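Local coordinates for protein urea carboxylase (Thermus thermophilus, PDB 3OEP) that is of unknown function but is a homologue of KipI and KipA built on cyclophilin-like domains, possibly able to bind ATP, at residues P412-R417 / G486-F491; G422-G427 / S450-V455. One frame throughout, in Å; residues are numbered along the deposited sequence. Where two conformers were deposited one is given.

In the fold
Both contacts belong to one seven-stranded sheet in the C-terminal part of the chain, within the carboxyltransferase subdomain A and B family, whose members are cyclophilin-like. Across that sheet the strands run 454-456, 422-426, 413-418 and 488-492, each antiparallel to the next, and the centres of the two contacts are about 9 Å apart. Contact 2 lies within the loop of chain closed by contact 1. Strands 413-418 and 422-426, consecutive in sequence, join them through probable hydrogen bonds from Arg414 N to Leu426 O and from Ala416 N to Glu424 O. These two middle strands put 454-456 and 488-492, the last strand of the chain, in one continuous sheet.

Contact 1 (P412-R417 / G486-F491); sequences PFRVAR and GVEIHF
Glu488 faces Arg414 across a non-hydrogen-bonded antiparallel pair, and its side chain folds back over the neighbouring strand. From CB, which lies 4.1 Å from Phe413 O, the chain bends at the CB-CG bond (chi2 -81°) and brings the carboxylate above the 412-417 backbone. There CD sits 4.0 Å from Phe413 O; OE1, also near that oxygen, rests 3.4 Å from Pro412 CB, while OE2 packs against CG and CD of Arg414. The two charged groups do not touch directly, Arg414 NH2 and Glu488 OE2 being 4.8 Å apart. A water in the plane of the guanidinium, at its edge, bridges them, accepting from Arg414 NH2 and donating to Glu488 OE2.

Phe413 and Ile489 form the adjacent hydrogen-bonded pair, with Phe413 N 2.9 Å from Ile489 O and a return bond from Ile489 N to Phe413 O. Past Val415 N to Val487 O, Gly486 N closes the ladder on Val415 O at 2.8 Å. On the apolar face Phe491 turns an edge toward the ring face of Phe413 in an offset edge-to-face pair, centroids 5.6 Å apart and planes at 67°. Val415 CG2 packs 4.1 Å from Val487 CB.

Leu408 of helix 402-408 touches both phenylalanines. Strand 390-396 lies beyond 488-492, packing Leu392 against Ile489 and Phe491, and strand 422-426 borders 413-418.

Contact 2 (G422-G427 / S450-V455); sequences GVELLG and SGRPLV
The guanidinium of Arg452 has Leu426 CD2 over one face, 3.3 Å above its plane and offset toward the rim, while Glu424 OE2 lies at its edge. Arg452 NH1 donates to Glu424 OE2 in a salt bridge of 2.7 Å. The two flat groups stand perpendicular: OE2 receives the bond from above the carboxylate plane, and the N-H...O angle of 146° shows that it is bent. Arg452 is extended from CG to NE, and its CD runs alongside the carboxylate, 3.5 Å from Glu424 CD, bringing NH1 to OE2. Leu426 runs beside it in the same direction, its CD2 3.4 Å from Arg452 NE.

Beside the salt bridge, the backbones pair antiparallel. Val423 and Val455 exchange two hydrogen bonds, Val455 N to Val423 O being the shorter at 2.8 Å, and Leu425 N lies 2.9 Å from Pro453 O in a third. Leu454, opposite Glu424 in a non-hydrogen-bonded pair, extends CG away from its own backbone N (chi1 178°); its CD1 lies against the backbone of 422-424, 3.6 Å from Val423 C. On the face carrying Val423 and Val455, Leu425 CD1 meets Val455 CG2 at 4.1 Å.

Leu480 of helix 477-480 packs on Val423 and Val455. Strand 413-418 flanks 422-426, where Ala416 touches both Glu424 and Arg452, and Gln446 of strand 444-447 bonds to the backbone of Leu454.

Contact 1 (P412-R417 / G486-F491)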
ATOM      1  N   PRO A 412      19.259 -19.023   8.489  1.00 24.70           N
ATOM      2  CA  PRO A 412      17.840 -18.988   8.153  1.00 25.06           C
ATOM      3  C   PRO A 412      17.020 -18.016   9.002  1.00 23.07           C
ATOM      4  O   PRO A 412      17.287 -17.829  10.199  1.00 24.36           O
ATOM      5  CB  PRO A 412      17.382 -20.429   8.399  1.00 27.52           C
ATOM      6  CG  PRO A 412      18.352 -20.980   9.369  1.00 27.81           C
ATOM      7  CD  PRO A 412      19.658 -20.314   9.077  1.00 27.70           C
ATOM      8  N   PHE A 413      16.033 -17.406   8.358  1.00 19.57           N
ATOM      9  CA  PHE A 413      14.996 -16.655   9.031  1.00 18.05           C
ATOM     10  C   PHE A 413      13.713 -17.478   8.977  1.00 19.28           C
ATOM     11  O   PHE A 413      13.628 -18.475   8.252  1.00 20.31           O
ATOM     12  CB  PHE A 413      14.796 -15.294   8.364  1.00 18.30           C
ATOM     13  CG  PHE A 413      15.909 -14.325   8.636  1.00 16.88           C
ATOM     14  CD1 PHE A 413      17.129 -14.442   7.980  1.00 18.17           C
ATOM     15  CD2 PHE A 413      15.747 -13.313   9.565  1.00 17.55           C
ATOM     16  CE1 PHE A 413      18.164 -13.549   8.244  1.00 17.94           C
ATOM     17  CE2 PHE A 413      16.777 -12.421   9.835  1.00 19.62           C
ATOM     18  CZ  PHE A 413      17.989 -12.542   9.172  1.00 17.64           C
ATOM     19  N   ARG A 414      12.732 -17.064   9.763  1.00 18.57           N
ATOM     20  CA  ARG A 414      11.452 -17.745   9.846  1.00 19.23           C
ATOM     21  C   ARG A 414      10.354 -16.688   9.807  1.00 17.65           C
ATOM     22  O   ARG A 414      10.480 -15.644  10.444  1.00 19.03           O
ATOM     23  CB  ARG A 414      11.387 -18.539  11.156  1.00 20.83           C
ATOM     24  CG  ARG A 414      10.239 -19.519  11.259  1.00 25.86           C
ATOM     25  CD  ARG A 414      10.399 -20.413  12.491  1.00 23.99           C
ATOM     26  NE  ARG A 414      10.199 -19.677  13.745  1.00 23.78           N
ATOM     27  CZ  ARG A 414      11.156 -19.288  14.587  1.00 24.28           C
ATOM     28  NH1 ARG A 414      10.820 -18.628  15.687  1.00 23.84           N
ATOM     29  NH2 ARG A 414      12.441 -19.549  14.358  1.00 28.45           N
ATOM     30  N   VAL A 415       9.282 -16.949   9.061  1.00 16.93           N
ATOM     31  CA  VAL A 415       8.181 -15.993   8.965  1.00 15.04           C
ATOM     32  C   VAL A 415       7.406 -15.976  10.287  1.00 15.87           C
ATOM     33  O   VAL A 415       6.983 -17.018  10.771  1.00 15.35           O
ATOM     34  CB  VAL A 415       7.211 -16.354   7.825  1.00 14.00           C
ATOM     35  CG1 VAL A 415       5.984 -15.431   7.837  1.00 13.35           C
ATOM     36  CG2 VAL A 415       7.920 -16.284   6.471  1.00 15.79           C
ATOM     37  N   ALA A 416       7.247 -14.794  10.873  1.00 14.34           N
ATOM     38  CA  ALA A 416       6.451 -14.625  12.091  1.00 17.69           C
ATOM     39  C   ALA A 416       5.001 -14.304  11.745  1.00 19.15           C
ATOM     40  O   ALA A 416       4.069 -14.855  12.338  1.00 18.98           O
ATOM     41  CB  ALA A 416       7.038 -13.525  12.956  1.00 18.15           C
ATOM     42  N   ARG A 417       4.831 -13.395  10.787  1.00 18.15           N
ATOM     43  CA  ARG A 417       3.525 -12.941  10.329  1.00 19.69           C
ATOM     44  C   ARG A 417       3.652 -12.512   8.874  1.00 18.37           C
ATOM     45  O   ARG A 417       4.707 -12.029   8.456  1.00 18.06           O
ATOM     46  CB  ARG A 417       3.041 -11.766  11.182  1.00 22.28           C
ATOM     47  N   GLY A 486       6.039 -19.595  10.062  1.00 16.36           N
ATOM     48  CA  GLY A 486       6.806 -20.834  10.171  1.00 16.28           C
ATOM     49  C   GLY A 486       7.615 -21.207   8.944  1.00 15.90           C
ATOM     50  O   GLY A 486       8.513 -22.051   9.032  1.00 17.75           O
ATOM     51  N   VAL A 487       7.311 -20.589   7.806  1.00 15.71           N
ATOM     52  CA  VAL A 487       8.089 -20.832   6.586  1.00 16.36           C
ATOM     53  C   VAL A 487       9.524 -20.358   6.786  1.00 16.27           C
ATOM     54  O   VAL A 487       9.767 -19.249   7.278  1.00 16.08           O
ATOM     55  CB  VAL A 487       7.458 -20.164   5.345  1.00 15.19           C
ATOM     56  CG1 VAL A 487       8.393 -20.302   4.121  1.00 17.12           C
ATOM     57  CG2 VAL A 487       6.083 -20.788   5.052  1.00 16.54           C
ATOM     58  N   GLU A 488      10.471 -21.214   6.412  1.00 16.92           N
ATOM     59  CA  GLU A 488      11.883 -20.892   6.529  1.00 19.02           C
ATOM     60  C   GLU A 488      12.323 -20.087   5.313  1.00 18.55           C
ATOM     61  O   GLU A 488      11.947 -20.406   4.176  1.00 18.28           O
ATOM     62  CB  GLU A 488      12.713 -22.167   6.673  1.00 21.42           C
ATOM     63  CG  GLU A 488      12.467 -22.909   7.986  1.00 27.70           C
ATOM     64  CD  GLU A 488      13.235 -22.320   9.166  1.00 34.12           C
ATOM     65  OE1 GLU A 488      14.462 -22.118   9.040  1.00 38.89           O
ATOM     66  OE2 GLU A 488      12.620 -22.086  10.231  1.00 36.91           O
ATOM     67  N   ILE A 489      13.108 -19.043   5.574  1.00 18.50           N
ATOM     68  CA  ILE A 489      13.595 -18.126   4.545  0.50 18.21           C
ATOM     69  C   ILE A 489      15.122 -18.149   4.514  1.00 18.65           C
ATOM     70  O   ILE A 489      15.765 -18.008   5.552  1.00 19.21           O
ATOM     71  CB  ILE A 489      13.132 -16.678   4.821  0.50 17.05           C
ATOM     72  CG1 ILE A 489      11.609 -16.607   4.997  0.50 19.86           C
ATOM     73  CG2 ILE A 489      13.578 -15.748   3.692  0.50 19.40           C
ATOM     74  CD1 ILE A 489      10.826 -17.088   3.790  0.50 15.73           C
ATOM     75  N   HIS A 490      15.687 -18.324   3.323  1.00 18.96           N
ATOM     76  CA  HIS A 490      17.125 -18.294   3.108  1.00 20.62           C
ATOM     77  C   HIS A 490      17.412 -17.177   2.111  1.00 20.72           C
ATOM     78  O   HIS A 490      16.970 -17.242   0.961  1.00 20.51           O
ATOM     79  CB  HIS A 490      17.603 -19.634   2.541  1.00 23.86           C
ATOM     80  CG  HIS A 490      17.232 -20.815   3.384  1.00 30.12           C
ATOM     81  ND1 HIS A 490      18.030 -21.275   4.409  1.00 37.07           N
ATOM     82  CD2 HIS A 490      16.151 -21.630   3.352  1.00 35.37           C
ATOM     83  CE1 HIS A 490      17.455 -22.321   4.975  1.00 35.96           C
ATOM     84  NE2 HIS A 490      16.315 -22.558   4.351  1.00 36.77           N
ATOM     85  N   PHE A 491      18.124 -16.147   2.557  1.00 19.05           N
ATOM     86  CA  PHE A 491      18.507 -15.044   1.689  1.00 19.11           C
ATOM     87  C   PHE A 491      19.842 -15.362   1.032  1.00 20.49           C
ATOM     88  O   PHE A 491      20.753 -15.884   1.691  1.00 21.01           O
ATOM     89  CB  PHE A 491      18.636 -13.741   2.473  1.00 18.17           C
ATOM     90  CG  PHE A 491      17.324 -13.180   2.956  1.00 17.27           C
ATOM     91  CD1 PHE A 491      16.385 -12.708   2.052  1.00 19.56           C
ATOM     92  CD2 PHE A 491      17.049 -13.084   4.316  1.00 18.78           C
ATOM     93  CE1 PHE A 491      15.189 -12.167   2.492  1.00 18.45           C
ATOM     94  CE2 PHE A 491      15.852 -12.545   4.764  1.00 16.03           C
ATOM     95  CZ  PHE A 491      14.925 -12.081   3.852  1.00 18.59           C
TER
HETATM   96  O   HOH W   1      13.907 -20.964  12.425  1.00 32.21           O

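Contact 2 (G422-G427 / S450-V455)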
ATOM      1  N   GLY A 422       3.248  -6.742   4.382  1.00 14.78           N
ATOM      2  CA  GLY A 422       4.582  -7.304   4.370  1.00 14.05           C
ATOM      3  C   GLY A 422       4.733  -8.595   5.140  1.00 14.34           C
ATOM      4  O   GLY A 422       3.767  -9.132   5.682  1.00 14.50           O
ATOM      5  N   VAL A 423       5.971  -9.076   5.192  1.00 13.10           N
ATOM      6  CA  VAL A 423       6.305 -10.333   5.842  1.00 13.14           C
ATOM      7  C   VAL A 423       7.320 -10.034   6.931  1.00 13.79           C
ATOM      8  O   VAL A 423       8.421  -9.548   6.638  1.00 14.76           O
ATOM      9  CB  VAL A 423       6.891 -11.342   4.825  1.00 13.64           C
ATOM     10  CG1 VAL A 423       7.195 -12.682   5.490  1.00 14.12           C
ATOM     11  CG2 VAL A 423       5.915 -11.540   3.666  1.00 14.12           C
ATOM     12  N   GLU A 424       6.930 -10.294   8.175  1.00 14.71           N
ATOM     13  CA  GLU A 424       7.760 -10.052   9.352  1.00 17.16           C
ATOM     14  C   GLU A 424       8.620 -11.275   9.666  1.00 16.53           C
ATOM     15  O   GLU A 424       8.125 -12.399   9.675  1.00 17.34           O
ATOM     16  CB  GLU A 424       6.864  -9.732  10.547  1.00 20.21           C
ATOM     17  CG  GLU A 424       7.596  -9.219  11.762  1.00 22.94           C
ATOM     18  CD  GLU A 424       6.649  -8.902  12.898  1.00 28.86           C
ATOM     19  OE1 GLU A 424       6.313  -7.712  13.071  1.00 34.15           O
ATOM     20  OE2 GLU A 424       6.231  -9.842  13.604  1.00 31.81           O
ATOM     21  N   LEU A 425       9.904 -11.050   9.934  1.00 16.83           N
ATOM     22  CA  LEU A 425      10.866 -12.142  10.056  1.00 18.08           C
ATOM     23  C   LEU A 425      11.488 -12.290  11.443  1.00 18.10           C
ATOM     24  O   LEU A 425      11.781 -11.300  12.121  1.00 19.29           O
ATOM     25  CB  LEU A 425      11.987 -11.952   9.041  1.00 16.98           C
ATOM     26  CG  LEU A 425      11.581 -11.915   7.568  1.00 18.74           C
ATOM     27  CD1 LEU A 425      12.815 -11.742   6.698  1.00 20.90           C
ATOM     28  CD2 LEU A 425      10.816 -13.172   7.188  1.00 19.91           C
ATOM     29  N   LEU A 426      11.688 -13.548  11.834  1.00 17.35           N
ATOM     30  CA  LEU A 426      12.442 -13.919  13.022  1.00 19.04           C
ATOM     31  C   LEU A 426      13.732 -14.594  12.580  1.00 19.60           C
ATOM     32  O   LEU A 426      13.723 -15.453  11.700  1.00 20.53           O
ATOM     33  CB  LEU A 426      11.630 -14.889  13.881  1.00 20.14           C
ATOM     34  CG  LEU A 426      10.406 -14.298  14.567  1.00 23.83           C
ATOM     35  CD1 LEU A 426       9.555 -15.411  15.172  1.00 26.31           C
ATOM     36  CD2 LEU A 426      10.828 -13.310  15.633  1.00 30.12           C
ATOM     37  N   GLY A 427      14.845 -14.216  13.190  1.00 19.84           N
ATOM     38  CA  GLY A 427      16.123 -14.792  12.811  1.00 20.29           C
ATOM     39  C   GLY A 427      17.284 -14.018  13.392  1.00 22.11           C
ATOM     40  O   GLY A 427      17.110 -13.271  14.348  1.00 24.36           O
ATOM     41  N   SER A 450      15.653  -1.177  16.425  1.00 29.89           N
ATOM     42  CA  SER A 450      15.282  -2.297  17.277  0.50 32.04           C
ATOM     43  C   SER A 450      13.950  -2.847  16.793  1.00 32.66           C
ATOM     44  O   SER A 450      12.970  -2.110  16.695  1.00 35.12           O
ATOM     45  CB  SER A 450      15.167  -1.850  18.736  0.50 33.26           C
ATOM     46  OG  SER A 450      14.817  -2.936  19.577  0.50 34.51           O
ATOM     47  N   GLY A 451      13.922  -4.136  16.479  1.00 33.81           N
ATOM     48  CA  GLY A 451      12.709  -4.779  15.993  1.00 33.04           C
ATOM     49  C   GLY A 451      12.992  -5.749  14.870  1.00 31.38           C
ATOM     50  O   GLY A 451      14.137  -5.905  14.435  1.00 32.86           O
ATOM     51  N   ARG A 452      11.932  -6.390  14.394  1.00 30.23           N
ATOM     52  CA  ARG A 452      12.046  -7.445  13.401  1.00 28.02           C
ATOM     53  C   ARG A 452      12.127  -6.863  11.989  1.00 26.44           C
ATOM     54  O   ARG A 452      11.442  -5.884  11.681  1.00 26.52           O
ATOM     55  CB  ARG A 452      10.839  -8.374  13.499  1.00 28.73           C
ATOM     56  CG  ARG A 452      10.704  -9.078  14.843  1.00 28.62           C
ATOM     57  CD  ARG A 452       9.359  -9.752  14.965  1.00 29.82           C
ATOM     58  NE  ARG A 452       9.189 -10.418  16.254  1.00 32.22           N
ATOM     59  CZ  ARG A 452       8.115 -11.125  16.600  1.00 36.03           C
ATOM     60  NH1 ARG A 452       7.098 -11.271  15.756  1.00 36.68           N
ATOM     61  NH2 ARG A 452       8.060 -11.695  17.799  1.00 38.72           N
ATOM     62  N   PRO A 453      12.952  -7.472  11.120  1.00 22.67           N
ATOM     63  CA  PRO A 453      12.903  -7.090   9.711  1.00 20.83           C
ATOM     64  C   PRO A 453      11.523  -7.347   9.102  1.00 18.46           C
ATOM     65  O   PRO A 453      10.865  -8.321   9.464  1.00 18.08           O
ATOM     66  CB  PRO A 453      13.949  -7.995   9.059  1.00 20.92           C
ATOM     67  CG  PRO A 453      14.860  -8.393  10.162  1.00 22.56           C
ATOM     68  CD  PRO A 453      14.002  -8.473  11.382  1.00 22.95           C
ATOM     69  N   LEU A 454      11.101  -6.468   8.198  1.00 17.15           N
ATOM     70  CA  LEU A 454       9.816  -6.581   7.510  1.00 14.78           C
ATOM     71  C   LEU A 454      10.063  -6.423   6.012  1.00 14.86           C
ATOM     72  O   LEU A 454      10.586  -5.392   5.576  1.00 14.90           O
ATOM     73  CB  LEU A 454       8.860  -5.483   7.987  1.00 15.27           C
ATOM     74  CG  LEU A 454       7.480  -5.413   7.329  1.00 18.47           C
ATOM     75  CD1 LEU A 454       6.605  -6.575   7.785  1.00 17.45           C
ATOM     76  CD2 LEU A 454       6.803  -4.084   7.646  1.00 19.15           C
ATOM     77  N   VAL A 455       9.697  -7.434   5.224  1.00 13.34           N
ATOM     78  CA  VAL A 455       9.800  -7.329   3.771  1.00 12.83           C
ATOM     79  C   VAL A 455       8.505  -6.682   3.269  1.00 12.83           C
ATOM     80  O   VAL A 455       7.419  -7.206   3.509  1.00 12.92           O
ATOM     81  CB  VAL A 455       9.995  -8.688   3.083  1.00 13.67           C
ATOM     82  CG1 VAL A 455      10.258  -8.483   1.595  1.00 14.69           C
ATOM     83  CG2 VAL A 455      11.137  -9.465   3.731  1.00 14.80           C
TER